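Local coordinates for protein Protease/Reverse transcriptase/ribonuclease H (Eastern chimpanzee simian foamy virus, PDB 7KSF) that combines an aspartic protease, a reverse transcriptase and a ribonuclease H in one polyprotein chain, probably serving viral maturation and the copying of the foamy virus genome, at residues K457-P462 and Y521-S526; E517-S522 and Q558-K563. The protein carries 1 engineered substitution. One frame throughout, in Å; residues are numbered along the deposited sequence.

Interaction 1 (K457-P462 and Y521-S526); sequences KVNTSP and YSPIVS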
# COMPACT_ATOMS: atom_id res chain seq x y z
N LYS A 457 -17.52 13.97 -12.60
CA LYS A 457 -16.62 15.11 -12.50
C LYS A 457 -15.67 14.89 -11.33
O LYS A 457 -16.12 14.66 -10.20
CB LYS A 457 -17.40 16.41 -12.34
CG LYS A 457 -18.26 16.77 -13.54
CD LYS A 457 -18.90 18.14 -13.37
CE LYS A 457 -19.61 18.58 -14.64
NZ LYS A 457 -20.14 19.97 -14.51
N VAL A 458 -14.37 14.96 -11.60
CA VAL A 458 -13.35 14.57 -10.63
C VAL A 458 -12.38 15.72 -10.43
O VAL A 458 -11.82 16.25 -11.40
CB VAL A 458 -12.59 13.31 -11.08
CG1 VAL A 458 -11.57 12.90 -10.03
CG2 VAL A 458 -13.57 12.17 -11.34
N ASN A 459 -12.18 16.10 -9.17
CA ASN A 459 -11.15 17.04 -8.76
C ASN A 459 -10.62 16.56 -7.41
O ASN A 459 -11.23 15.71 -6.75
CB ASN A 459 -11.70 18.48 -8.67
CG ASN A 459 -10.63 19.53 -8.91
OD1 ASN A 459 -9.45 19.29 -8.66
ND2 ASN A 459 -11.04 20.69 -9.39
N THR A 460 -9.47 17.10 -6.99
CA THR A 460 -8.86 16.66 -5.74
C THR A 460 -8.22 17.83 -5.01
O THR A 460 -7.82 18.83 -5.62
CB THR A 460 -7.80 15.57 -5.96
OG1 THR A 460 -7.54 14.90 -4.72
CG2 THR A 460 -6.49 16.17 -6.46
N SER A 461 -8.12 17.68 -3.70
CA SER A 461 -7.43 18.58 -2.79
C SER A 461 -6.15 17.90 -2.30
O SER A 461 -5.95 16.71 -2.50
CB SER A 461 -8.34 18.91 -1.60
OG SER A 461 -8.66 17.73 -0.87
N PRO A 462 -5.25 18.66 -1.65
CA PRO A 462 -4.05 18.02 -1.08
C PRO A 462 -4.36 16.93 -0.08
O PRO A 462 -3.52 16.05 0.13
CB PRO A 462 -3.31 19.20 -0.42
CG PRO A 462 -3.76 20.39 -1.17
CD PRO A 462 -5.19 20.13 -1.54
N TYR A 521 -15.18 13.88 -16.78
CA TYR A 521 -14.65 15.22 -16.96
C TYR A 521 -13.62 15.50 -15.88
O TYR A 521 -13.80 15.12 -14.72
CB TYR A 521 -15.76 16.27 -16.93
CG TYR A 521 -16.72 16.15 -18.10
CD1 TYR A 521 -17.76 15.23 -18.07
CD2 TYR A 521 -16.57 16.95 -19.22
CE1 TYR A 521 -18.63 15.11 -19.13
CE2 TYR A 521 -17.44 16.84 -20.29
CZ TYR A 521 -18.47 15.92 -20.24
OH TYR A 521 -19.34 15.81 -21.30
N SER A 522 -12.53 16.17 -16.26
CA SER A 522 -11.38 16.33 -15.39
C SER A 522 -10.64 17.60 -15.77
O SER A 522 -10.70 18.02 -16.93
CB SER A 522 -10.45 15.11 -15.50
OG SER A 522 -10.44 14.61 -16.82
N PRO A 523 -9.93 18.22 -14.82
CA PRO A 523 -9.14 19.41 -15.16
C PRO A 523 -7.95 19.13 -16.06
O PRO A 523 -7.19 20.07 -16.35
CB PRO A 523 -8.65 19.91 -13.78
CG PRO A 523 -9.49 19.19 -12.77
CD PRO A 523 -9.87 17.89 -13.39
N ILE A 524 -7.77 17.91 -16.53
CA ILE A 524 -6.64 17.57 -17.37
C ILE A 524 -7.03 17.77 -18.83
O ILE A 524 -8.13 17.38 -19.25
CB ILE A 524 -6.18 16.13 -17.11
CG1 ILE A 524 -7.35 15.16 -17.34
CG2 ILE A 524 -5.61 16.00 -15.69
CD1 ILE A 524 -7.14 13.79 -16.77
N VAL A 525 -6.13 18.38 -19.61
CA VAL A 525 -6.49 18.78 -20.96
C VAL A 525 -6.37 17.62 -21.93
O VAL A 525 -7.26 17.37 -22.75
CB VAL A 525 -5.64 19.98 -21.41
CG1 VAL A 525 -6.14 20.51 -22.75
CG2 VAL A 525 -5.67 21.08 -20.36
N SER A 526 -5.25 16.89 -21.86
CA SER A 526 -4.94 15.83 -22.81
C SER A 526 -4.53 14.59 -22.05
O SER A 526 -3.62 14.64 -21.22
CB SER A 526 -3.83 16.26 -23.77
OG SER A 526 -3.43 15.19 -24.60
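Lys457 and Tyr521 stand opposite each other on parallel strands and send their side chains to the same face of the sheet. Contact is at the bases of the side chains, CG of Lys457 lying 4.2 Å from CB of Tyr521; beyond that the tyrosine ring leads away, while the lysine makes a cation-pi contact with Tyr470 of the strand on its other flank. Between the two segments the backbone hydrogen bond runs from Val458 N to Tyr521 O (3.2 Å, 154° at the hydrogen), and CA of Lys457 leans on the same oxygen; Tyr521 also pairs with Ile456. Past this point the second chain leaves the sheet at Pro523, whose CD packs against Val458 O at 3.2 Å. The CG corner of that proline ring lies obliquely across the amide of Asn459, 4.0 Å from ND2. With CG anti to the backbone N (chi1 -152°), Asn459 turns OD1 onto the following N, of Thr460, a 2.8 Å hydrogen bond, and gives ND2 to Pro566 O; two bonds thus fix the amide's rotation. Val458 faces the other way and is buried. This is the parallel pairing of first and fourth strands in the RNase H-like fold, here where strand 518-522 ends.

Interaction 2 (E517-S522 and Q558-K563); sequences EILVYS and QFHYDK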
# COMPACT_ATOMS: atom_id res chain seq x y z
N GLU A 517 -22.20 3.60 -21.24
CA GLU A 517 -20.89 4.22 -21.36
C GLU A 517 -20.72 5.31 -20.32
O GLU A 517 -21.68 5.97 -19.91
CB GLU A 517 -20.69 4.80 -22.77
CG GLU A 517 -20.85 3.78 -23.89
CD GLU A 517 -20.70 4.41 -25.26
OE1 GLU A 517 -20.41 5.62 -25.34
OE2 GLU A 517 -20.87 3.68 -26.27
N ILE A 518 -19.47 5.52 -19.90
CA ILE A 518 -19.13 6.46 -18.84
C ILE A 518 -18.23 7.54 -19.43
O ILE A 518 -17.21 7.22 -20.05
CB ILE A 518 -18.45 5.76 -17.65
CG1 ILE A 518 -19.37 4.70 -17.06
CG2 ILE A 518 -18.04 6.77 -16.60
CD1 ILE A 518 -18.76 3.96 -15.90
N LEU A 519 -18.60 8.79 -19.23
CA LEU A 519 -17.79 9.93 -19.63
C LEU A 519 -17.30 10.65 -18.38
O LEU A 519 -18.10 10.97 -17.50
CB LEU A 519 -18.57 10.89 -20.53
CG LEU A 519 -18.72 10.53 -22.01
CD1 LEU A 519 -19.64 9.33 -22.21
CD2 LEU A 519 -19.23 11.73 -22.78
N VAL A 520 -16.00 10.90 -18.31
CA VAL A 520 -15.38 11.50 -17.14
C VAL A 520 -14.82 12.86 -17.54
O VAL A 520 -14.09 12.97 -18.53
CB VAL A 520 -14.27 10.60 -16.56
CG1 VAL A 520 -13.66 11.25 -15.33
CG2 VAL A 520 -14.83 9.24 -16.22
N TYR A 521 -15.18 13.88 -16.78
CA TYR A 521 -14.65 15.22 -16.96
C TYR A 521 -13.62 15.50 -15.88
O TYR A 521 -13.80 15.12 -14.72
CB TYR A 521 -15.76 16.27 -16.93
CG TYR A 521 -16.72 16.15 -18.10
CD1 TYR A 521 -17.76 15.23 -18.07
CD2 TYR A 521 -16.57 16.95 -19.22
CE1 TYR A 521 -18.63 15.11 -19.13
CE2 TYR A 521 -17.44 16.84 -20.29
CZ TYR A 521 -18.47 15.92 -20.24
OH TYR A 521 -19.34 15.81 -21.30
N SER A 522 -12.53 16.17 -16.26
CA SER A 522 -11.38 16.33 -15.39
C SER A 522 -10.64 17.60 -15.77
O SER A 522 -10.70 18.02 -16.93
CB SER A 522 -10.45 15.11 -15.50
OG SER A 522 -10.44 14.61 -16.82
N GLN A 558 -14.68 7.30 -21.62
CA GLN A 558 -14.08 8.42 -22.39
C GLN A 558 -13.76 9.54 -21.41
O GLN A 558 -14.57 9.77 -20.49
CB GLN A 558 -15.03 8.92 -23.48
CG GLN A 558 -16.21 8.00 -23.75
CD GLN A 558 -17.20 8.64 -24.69
OE1 GLN A 558 -17.07 9.80 -25.05
NE2 GLN A 558 -18.20 7.88 -25.08
N PHE A 559 -12.64 10.23 -21.61
CA PHE A 559 -12.22 11.29 -20.71
C PHE A 559 -12.21 12.63 -21.44
O PHE A 559 -11.59 12.75 -22.50
CB PHE A 559 -10.83 11.00 -20.13
CG PHE A 559 -10.78 9.75 -19.29
CD1 PHE A 559 -10.51 8.53 -19.88
CD2 PHE A 559 -11.02 9.81 -17.93
CE1 PHE A 559 -10.47 7.38 -19.11
CE2 PHE A 559 -10.98 8.66 -17.16
CZ PHE A 559 -10.70 7.44 -17.75
N HIS A 560 -12.88 13.62 -20.85
CA HIS A 560 -12.98 14.95 -21.43
C HIS A 560 -12.40 15.99 -20.48
O HIS A 560 -12.55 15.89 -19.26
CB HIS A 560 -14.44 15.31 -21.73
CG HIS A 560 -14.90 14.88 -23.08
ND1 HIS A 560 -15.23 13.57 -23.37
CD2 HIS A 560 -15.09 15.58 -24.23
CE1 HIS A 560 -15.61 13.48 -24.63
NE2 HIS A 560 -15.53 14.69 -25.18
N TYR A 561 -11.74 16.99 -21.05
CA TYR A 561 -11.25 18.12 -20.28
C TYR A 561 -12.40 19.05 -19.93
O TYR A 561 -13.26 19.34 -20.77
CB TYR A 561 -10.18 18.88 -21.07
CG TYR A 561 -9.78 20.20 -20.45
CD1 TYR A 561 -9.33 20.28 -19.14
CD2 TYR A 561 -9.83 21.38 -21.19
CE1 TYR A 561 -8.96 21.49 -18.58
CE2 TYR A 561 -9.46 22.59 -20.65
CZ TYR A 561 -9.03 22.64 -19.34
OH TYR A 561 -8.66 23.85 -18.80
N ASP A 562 -12.42 19.51 -18.69
CA ASP A 562 -13.48 20.39 -18.19
C ASP A 562 -12.85 21.68 -17.68
O ASP A 562 -11.99 21.65 -16.81
CB ASP A 562 -14.28 19.69 -17.09
CG ASP A 562 -15.66 20.29 -16.93
OD1 ASP A 562 -15.83 21.49 -17.23
OD2 ASP A 562 -16.58 19.57 -16.50
N LYS A 563 -13.30 22.81 -18.23
CA LYS A 563 -12.75 24.10 -17.86
C LYS A 563 -13.40 24.67 -16.61
O LYS A 563 -12.73 25.37 -15.83
CB LYS A 563 -12.92 25.10 -19.01
CG LYS A 563 -12.30 24.65 -20.32
CD LYS A 563 -12.53 25.68 -21.42
CE LYS A 563 -11.89 25.23 -22.73
NZ LYS A 563 -12.08 26.23 -23.83
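Parallel pairing of the fourth and fifth strands of an RNase H-like sheet joins 518-522 to 557-561, the latter an outermost strand of that sheet. Gln558 and His560 each give their N to one residue of the neighbouring strand and take a bond from another on their O, the staggered ladder of parallel strands; its shortest rung, nearly straight, runs from His560 N to Val520 O (2.7 Å). The ladder continues past the strand end, where Asp562 N reaches Ser522 O from above the carbonyl plane. On one face Leu519 and Gln558 lie side by side: the extended glutamine sets its amide against the isobutyl group, with CD 3.5 Å from Leu519 CD1, and carries NE2 to 3.2 Å from Glu517 OE1, the two flat groups turned 53° apart. Farther along this face, Tyr521 and His560 point the same way with ring planes 37° apart, and the tyrosine's CE2 meets His560 CB at 3.7 Å. The carboxylate of Asp562 comes up to the base of that tyrosine, its OD2 3.4 Å from Tyr521 CB, while its OD1 accepts Thr564 N. The other face carries Val520 and Phe559; with CG beside its own N (chi1 -62°), the phenylalanine lays its ring next to the valine, CD2 3.6 Å from Val520 CB. Ile518, whose side chain runs off from strand 557-561, packs on helix 494-513, which covers this side of strand 518-522. The 3-2-1-4-5 strand order, with parallel neighbours 1, 4 and 5, is that of the RNase H-like fold, consistent with the connection domain of retroviral reverse transcriptases.

Overall arrangement
Strand 454-460 comes first, and the chain then runs through strands 464-471 and 477-484 and helix 494-513 before strand 518-522 returns beside it: interaction 1 closes that loop. A shorter excursion, containing helices 527-531 and 542-549, brings in strand 557-561, and interaction 2 closes it. The loops follow one another along the chain and meet at Tyr521 and Ser522, which serve both contacts, so 518-522 lies between its two parallel neighbours. The contacts also touch: the loop 523-525 packs on Tyr561, and Lys457 approaches Asp562. Together they build the three parallel strands of the mixed five-strand sheet.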